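Local structure of homoserine O-acetyltransferase (Pseudomonas veronii, 5EFZ) at residues V122-G125 with D126-A130; K288-G291 with R292-A295. The protein hydrolyses ethyl acetate to ethanol and acetate as a homodimeric alpha/beta-hydrolase esterase, a step in the breakdown of short-chain methyl ketones such as 2-butanone. All blocks are in the same frame, centred on the assembly; numbering follows the deposited sequence.

Contact 1: V122-G125 with D126-A130; sequences VRIG and DDVSA
Asp126 reaches back over the first turn of helix 124-139 to the residue in front of it, Arg123 at the N-cap position. The side-chain hydrogen bond runs from Arg123 N to Asp126 OD2, 2.8 Å long and nearly straight at 171°; OD2 is met on its anti side, 26° out of the carboxylate plane. Asp126 CG stands beside its own backbone N (chi1 -61°), which swings the carboxylate back toward the start of the helix. The other oxygen, OD1, accepts from the backbone N of Glu36. Among the backbone bonds, Arg123 O receives weak ones from Asp126 N and Asp127 N, and the regular helical pattern then sets in with Val128 N to Ile124 O (3.1 Å) and Ser129 N to Gly125 O (2.9 Å). Apolar contact is modest: Val122 CG1 lies 3.7 Å from Asp126 CB, the two side chains crossing at a slant, while Ile124 CG2 and Val128 CG2 approach only to 4.4 Å and both side chains turn to helix 152-163. The charged ends of Arg123 and Asp127 find their partners outside the contact. Arg123 extends away to a salt bridge with Glu37, and Asp127 pairs through OD2 with Lys272 and through OD1 with the backbone N of Ile99. An alanine in place of Asp126 would probably leave the amide N-H groups of Arg123 and Glu36 without their carboxylate acceptor and slacken the tie between the helix start and the preceding loop. Two acidic side chains in the first turn suit the positive end of the helix dipole, which would tend to stabilise their negative charge; Asp126, gripped by two amides, and Asp127, held by an amide and a lysine of helix 263-274, together probably tie the helix start to these neighbours.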
loop_
_atom_site.group_PDB
_atom_site.type_symbol
_atom_site.label_atom_id
_atom_site.label_comp_id
_atom_site.label_asym_id
_atom_site.label_seq_id
_atom_site.Cartn_x
_atom_site.Cartn_y
_atom_site.Cartn_z
ATOM N N VAL A 122 -17.553 -1.706 19.168
ATOM C CA VAL A 122 -18.788 -1.512 18.420
ATOM C C VAL A 122 -18.635 -2.099 17.005
ATOM O O VAL A 122 -17.584 -1.947 16.364
ATOM C CB VAL A 122 -19.144 -0.022 18.348
ATOM C CG1 VAL A 122 -20.441 0.207 17.566
ATOM C CG2 VAL A 122 -19.278 0.556 19.769
ATOM N N ARG A 123 -19.666 -2.794 16.539
ATOM C CA ARG A 123 -19.644 -3.400 15.213
ATOM C C ARG A 123 -20.528 -2.615 14.229
ATOM O O ARG A 123 -21.415 -1.849 14.644
ATOM C CB ARG A 123 -20.111 -4.877 15.270
ATOM C CG ARG A 123 -19.103 -5.852 15.933
ATOM C CD ARG A 123 -19.657 -7.293 15.936
ATOM N NE ARG A 123 -18.668 -8.242 16.483
ATOM C CZ ARG A 123 -17.717 -8.850 15.770
ATOM N NH1 ARG A 123 -17.590 -8.626 14.471
ATOM N NH2 ARG A 123 -16.887 -9.699 16.376
ATOM N N ILE A 124 -20.281 -2.827 12.937
ATOM C CA ILE A 124 -21.120 -2.236 11.886
ATOM C C ILE A 124 -22.600 -2.524 12.164
ATOM O O ILE A 124 -23.452 -1.632 12.026
ATOM C CB ILE A 124 -20.735 -2.780 10.505
ATOM C CG1 ILE A 124 -19.304 -2.336 10.120
ATOM C CG2 ILE A 124 -21.756 -2.341 9.432
ATOM C CD1 ILE A 124 -19.145 -0.841 9.838
ATOM N N GLY A 125 -22.904 -3.750 12.593
ATOM C CA GLY A 125 -24.294 -4.106 12.873
ATOM C C GLY A 125 -24.921 -3.275 13.993
ATOM O O GLY A 125 -26.144 -3.035 13.998
ATOM N N ASP A 126 -24.109 -2.839 14.962
ATOM C CA ASP A 126 -24.628 -1.981 16.027
ATOM C C ASP A 126 -25.047 -0.621 15.467
ATOM O O ASP A 126 -26.101 -0.127 15.820
ATOM C CB ASP A 126 -23.579 -1.802 17.148
ATOM C CG ASP A 126 -23.199 -3.128 17.815
ATOM O OD1 ASP A 126 -24.112 -3.929 18.137
ATOM O OD2 ASP A 126 -21.977 -3.370 18.030
ATOM N N ASP A 127 -24.226 -0.007 14.608
ATOM C CA ASP A 127 -24.639 1.221 13.919
ATOM C C ASP A 127 -25.956 1.069 13.157
ATOM O O ASP A 127 -26.856 1.925 13.232
ATOM C CB ASP A 127 -23.563 1.672 12.935
ATOM C CG ASP A 127 -22.386 2.355 13.638
ATOM O OD1 ASP A 127 -22.585 3.455 14.190
ATOM O OD2 ASP A 127 -21.261 1.810 13.618
ATOM N N VAL A 128 -26.077 -0.019 12.413
ATOM C CA VAL A 128 -27.274 -0.195 11.569
ATOM C C VAL A 128 -28.509 -0.407 12.427
ATOM O O VAL A 128 -29.586 0.136 12.142
ATOM C CB VAL A 128 -27.041 -1.338 10.567
ATOM C CG1 VAL A 128 -28.342 -1.699 9.769
ATOM C CG2 VAL A 128 -25.928 -0.880 9.579
ATOM N N SER A 129 -28.359 -1.165 13.507
ATOM C CA SER A 129 -29.489 -1.347 14.426
ATOM C C SER A 129 -29.906 -0.015 15.067
ATOM O O SER A 129 -31.106 0.301 15.139
ATOM C CB SER A 129 -29.146 -2.387 15.500
ATOM O OG SER A 129 -30.215 -2.498 16.434
ATOM N N ALA A 130 -28.920 0.767 15.513
ATOM C CA ALA A 130 -29.195 2.090 16.064
ATOM C C ALA A 130 -29.861 3.018 15.042
ATOM O O ALA A 130 -30.826 3.724 15.372
ATOM C CB ALA A 130 -27.892 2.738 16.596
#

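Contact 2: K288-G291 with R292-A295; sequences KALG and RIKA
Leading out of helix 286-290, Leu290 to Ile293 form a type I beta turn closed by Ile293 N to Leu290 O, 3.2 Å, with Arg292 N likewise bonded to Ala289 O, 3.2 Å; in both, the donor sits above the carbonyl plane, not on a lone pair. Leu290 and Ile293 lie side by side and point the same way, CD2 of the first 3.9 Å from CD1 of the second. With chi1 at -65°, turned from the carbonyl carbon, Ile293 brings CG1 beside Leu290 O, 3.4 Å away. The same isoleucine packs on Ala161 and Val162 of helix 152-163. Arg292 runs its aliphatic part back along the preceding residues, CB 3.3 Å from Ala289 O and CG 3.7 Å from Lys288 O, then bends at chi3 (49°), and its NH2 bonds to Val162 O. A water donates to Gly291 O and Ile293 O, bridging the two carbonyls. The contact thus divides its chemistry: Ile293 packs the turn on helix 152-163 while Leu290 touches Ala178, a guanidinium meets a carbonyl near the C-terminal end of helix 152-163, where the dipole would probably favour a positive charge, and a water takes up the carbonyls of Gly291 and Ile293.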
loop_
_atom_site.group_PDB
_atom_site.type_symbol
_atom_site.label_atom_id
_atom_site.label_comp_id
_atom_site.label_asym_id
_atom_site.label_seq_id
_atom_site.Cartn_x
_atom_site.Cartn_y
_atom_site.Cartn_z
ATOM N N LYS A 288 -25.046 -16.541 0.711
ATOM C CA LYS A 288 -26.385 -16.602 1.307
ATOM C C LYS A 288 -26.823 -15.245 1.845
ATOM O O LYS A 288 -27.970 -14.841 1.659
ATOM C CB LYS A 288 -26.430 -17.628 2.436
ATOM C CG LYS A 288 -27.819 -17.865 2.941
ATOM C CD LYS A 288 -27.856 -18.919 4.025
ATOM C CE LYS A 288 -29.260 -19.048 4.599
ATOM N NZ LYS A 288 -29.316 -20.020 5.744
ATOM N N ALA A 289 -25.910 -14.550 2.516
ATOM C CA ALA A 289 -26.171 -13.204 3.029
ATOM C C ALA A 289 -26.463 -12.205 1.917
ATOM O O ALA A 289 -27.431 -11.447 2.000
ATOM C CB ALA A 289 -24.970 -12.698 3.859
ATOM N N LEU A 290 -25.598 -12.159 0.901
ATOM C CA LEU A 290 -25.809 -11.223 -0.197
ATOM C C LEU A 290 -27.045 -11.589 -1.032
ATOM O O LEU A 290 -27.665 -10.714 -1.644
ATOM C CB LEU A 290 -24.568 -11.153 -1.102
ATOM C CG LEU A 290 -23.355 -10.542 -0.393
ATOM C CD1 LEU A 290 -22.113 -10.510 -1.313
ATOM C CD2 LEU A 290 -23.645 -9.128 0.156
ATOM N N GLY A 291 -27.384 -12.872 -1.062
ATOM C CA GLY A 291 -28.581 -13.342 -1.755
ATOM C C GLY A 291 -29.871 -12.852 -1.117
ATOM O O GLY A 291 -30.934 -12.893 -1.759
ATOM N N ARG A 292 -29.797 -12.409 0.142
ATOM C CA ARG A 292 -30.956 -11.830 0.852
ATOM C C ARG A 292 -31.311 -10.410 0.373
ATOM O O ARG A 292 -32.417 -9.913 0.631
ATOM C CB ARG A 292 -30.685 -11.777 2.368
ATOM C CG ARG A 292 -30.871 -13.105 3.068
ATOM C CD ARG A 292 -30.313 -13.100 4.495
ATOM N NE ARG A 292 -30.737 -11.949 5.291
ATOM C CZ ARG A 292 -30.784 -11.940 6.624
ATOM N NH1 ARG A 292 -30.471 -13.038 7.317
ATOM N NH2 ARG A 292 -31.182 -10.845 7.266
ATOM N N ILE A 293 -30.368 -9.752 -0.288
ATOM C CA ILE A 293 -30.556 -8.359 -0.655
ATOM C C ILE A 293 -31.678 -8.227 -1.687
ATOM O O ILE A 293 -31.656 -8.898 -2.701
ATOM C CB ILE A 293 -29.260 -7.749 -1.209
ATOM C CG1 ILE A 293 -28.203 -7.708 -0.102
ATOM C CG2 ILE A 293 -29.565 -6.365 -1.802
ATOM C CD1 ILE A 293 -26.865 -7.135 -0.567
ATOM N N LYS A 294 -32.672 -7.385 -1.397
ATOM C CA LYS A 294 -33.747 -7.089 -2.342
ATOM C C LYS A 294 -33.595 -5.709 -2.999
ATOM O O LYS A 294 -34.210 -5.433 -4.047
ATOM C CB LYS A 294 -35.106 -7.165 -1.632
ATOM C CG LYS A 294 -35.431 -8.572 -1.142
ATOM C CD LYS A 294 -36.726 -8.634 -0.352
ATOM C CE LYS A 294 -37.924 -8.533 -1.226
ATOM N NZ LYS A 294 -39.161 -8.824 -0.437
ATOM N N ALA A 295 -32.798 -4.848 -2.372
ATOM C CA ALA A 295 -32.551 -3.492 -2.872
ATOM C C ALA A 295 -31.957 -3.514 -4.263
ATOM O O ALA A 295 -31.076 -4.326 -4.541
ATOM C CB ALA A 295 -31.581 -2.716 -1.937
HETATM O O HOH W 1 -33.079 -11.342 -2.903
#

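Overall arrangement
Contact 1 comes first along the chain, at the start of helix 124-139; contact 2 follows, from helix 286-290 into the loop before strand 296-300. Their centres are 18 Å apart and their nearest atoms about 10 Å, so they do not touch. Helix 152-163, which follows Ser151, the inferred nucleophile, joins them: Ile124, Asp127 and Val128 touch its Gln155 to Trp160 part, while contact 2 meets the same helix farther along, toward its C-terminal end. Both belong to the one alpha/beta-hydrolase fold around the central mixed sheet. Contact 1 lies nearer the probable catalytic serine, with the side chain of Ile124 about 9 Å from that of Ser151; contact 2 is peripheral connecting structure.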